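Long-range contact in cytosine-specific methyltransferase (Escherichia coli O157:H7 EDL933, PDB 3G7U), which probably methylates cytosine at carbon 5 in DNA, using S-adenosyl-L-methionine as methyl donor: residues E323-Q328 / R345-S350. Residues are numbered along the deposited sequence; the frame is centred on the assembly and turned at random.
Sequences EAARLQ and RQIGNS
Ser350, which faces Gln328 just past the end of helix 340-348, turns its hydroxyl back onto that helix: Ser350 OG donates to Gln346 O at 2.8 Å. The bond meets the carbonyl at 158°, with the donor tilted only 17° from the carbonyl plane. Together with the turn bond from Ser350 N to Ile347 O, it ties the first residues of the following loop to the last turn of the helix.

Across the interface, Gln328 reaches for this same turn. Its CG lies anti to the backbone N (chi1 -178°), and a bend at chi2 then swings the amide past Ile347, whose side chain runs in the opposite direction. Gln328 NE2 thereby arrives 2.8 Å from Ser350 O, but the angle is too poor for a hydrogen bond, so this is a close polar approach. The other end of the amide, OE1, has a weak hydrogen bond from Arg162 NE; because NH2 of Arg162 also binds Gly348 O, this arginine links the two helix ends.

Ile347 supplies the apolar part and divides it between its two branches. Ile347 CG2 lies 3.7 Å from Gln328 CB and equally close to Ala324 O, while Ile347 CD1 lies over the two alanines, 4.0 Å from Ala325 CB and 4.3 Å from Ala324 CB. With such small side chains opposite, the backbones come close, Ala325 CA and Ile347 CA being 6.1 Å apart. All the touching residues are buried.

Arg326-Leu327-Gln328 and Gly348-Asn349-Ser350 match motifs IX and X of the C5-cytosine methyltransferases, and this is probably where motif IX, which follows the target-recognition region, packs against motif X as the chain returns to the Rossmann-like catalytic domain.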
# COMPACT_ATOMS: atom_id res chain seq x y z
N GLU A 323 7.51 4.83 -11.93
CA GLU A 323 8.24 5.74 -11.03
C GLU A 323 7.46 6.03 -9.76
O GLU A 323 8.04 6.01 -8.68
CB GLU A 323 8.59 7.05 -11.76
CG GLU A 323 9.71 6.81 -12.82
CD GLU A 323 9.90 7.94 -13.84
OE1 GLU A 323 9.05 8.84 -13.94
OE2 GLU A 323 10.93 7.90 -14.59
N ALA A 324 6.16 6.28 -9.90
CA ALA A 324 5.30 6.45 -8.74
C ALA A 324 5.29 5.21 -7.84
O ALA A 324 5.32 5.34 -6.59
CB ALA A 324 3.89 6.79 -9.18
N ALA A 325 5.24 4.03 -8.47
CA ALA A 325 5.25 2.74 -7.73
C ALA A 325 6.52 2.63 -6.93
O ALA A 325 6.49 2.23 -5.76
CB ALA A 325 5.16 1.56 -8.69
N ARG A 326 7.66 2.98 -7.55
CA ARG A 326 8.90 2.91 -6.81
C ARG A 326 8.90 3.88 -5.64
O ARG A 326 9.33 3.55 -4.53
CB ARG A 326 10.07 3.22 -7.74
CG ARG A 326 10.36 2.15 -8.75
CD ARG A 326 11.83 2.18 -9.06
NE ARG A 326 12.32 1.09 -9.93
CZ ARG A 326 13.52 1.11 -10.49
NH1 ARG A 326 13.92 0.13 -11.30
NH2 ARG A 326 14.31 2.15 -10.25
N LEU A 327 8.43 5.08 -5.88
CA LEU A 327 8.44 6.06 -4.83
C LEU A 327 7.51 5.68 -3.67
O LEU A 327 7.71 6.10 -2.54
CB LEU A 327 8.06 7.42 -5.41
CG LEU A 327 9.11 7.92 -6.42
CD1 LEU A 327 8.53 9.13 -7.16
CD2 LEU A 327 10.41 8.36 -5.66
N GLN A 328 6.50 4.86 -3.95
CA GLN A 328 5.55 4.45 -2.91
C GLN A 328 6.04 3.22 -2.15
O GLN A 328 5.50 2.90 -1.10
CB GLN A 328 4.16 4.23 -3.57
CG GLN A 328 3.02 3.84 -2.70
CD GLN A 328 2.59 4.94 -1.75
OE1 GLN A 328 2.94 6.11 -1.92
NE2 GLN A 328 1.83 4.55 -0.73
N ARG A 345 -4.05 5.90 -9.54
CA ARG A 345 -5.04 5.72 -8.47
C ARG A 345 -4.71 4.50 -7.61
O ARG A 345 -4.69 4.63 -6.38
CB ARG A 345 -6.47 5.64 -9.01
CG ARG A 345 -7.00 7.00 -9.42
CD ARG A 345 -8.14 6.88 -10.45
NE ARG A 345 -9.32 6.21 -9.90
CZ ARG A 345 -10.31 6.83 -9.25
NH1 ARG A 345 -10.27 8.15 -9.07
NH2 ARG A 345 -11.34 6.12 -8.79
N GLN A 346 -4.40 3.35 -8.21
CA GLN A 346 -4.05 2.15 -7.41
C GLN A 346 -2.86 2.38 -6.48
O GLN A 346 -2.86 1.96 -5.32
CB GLN A 346 -3.76 0.96 -8.32
CG GLN A 346 -5.01 0.51 -9.12
CD GLN A 346 -4.75 -0.64 -10.06
OE1 GLN A 346 -3.67 -0.80 -10.56
NE2 GLN A 346 -5.75 -1.45 -10.29
N ILE A 347 -1.83 3.02 -7.02
CA ILE A 347 -0.64 3.37 -6.26
C ILE A 347 -0.92 4.37 -5.12
O ILE A 347 -0.57 4.11 -3.96
CB ILE A 347 0.47 3.88 -7.22
CG1 ILE A 347 0.89 2.73 -8.12
CG2 ILE A 347 1.73 4.30 -6.41
CD1 ILE A 347 1.60 3.17 -9.42
N GLY A 348 -1.54 5.50 -5.45
CA GLY A 348 -1.90 6.53 -4.48
C GLY A 348 -2.77 6.07 -3.33
O GLY A 348 -2.57 6.48 -2.20
N ASN A 349 -3.71 5.17 -3.62
CA ASN A 349 -4.61 4.56 -2.62
C ASN A 349 -4.00 3.48 -1.72
O ASN A 349 -4.71 2.87 -0.90
CB ASN A 349 -5.81 3.92 -3.34
CG ASN A 349 -6.79 4.94 -3.86
OD1 ASN A 349 -6.82 6.08 -3.40
ND2 ASN A 349 -7.61 4.54 -4.85
N SER A 350 -2.72 3.19 -1.89
CA SER A 350 -2.11 2.08 -1.17
C SER A 350 -1.31 2.55 0.03
O SER A 350 -0.74 3.64 0.02
CB SER A 350 -1.19 1.29 -2.10
OG SER A 350 -1.96 0.62 -3.08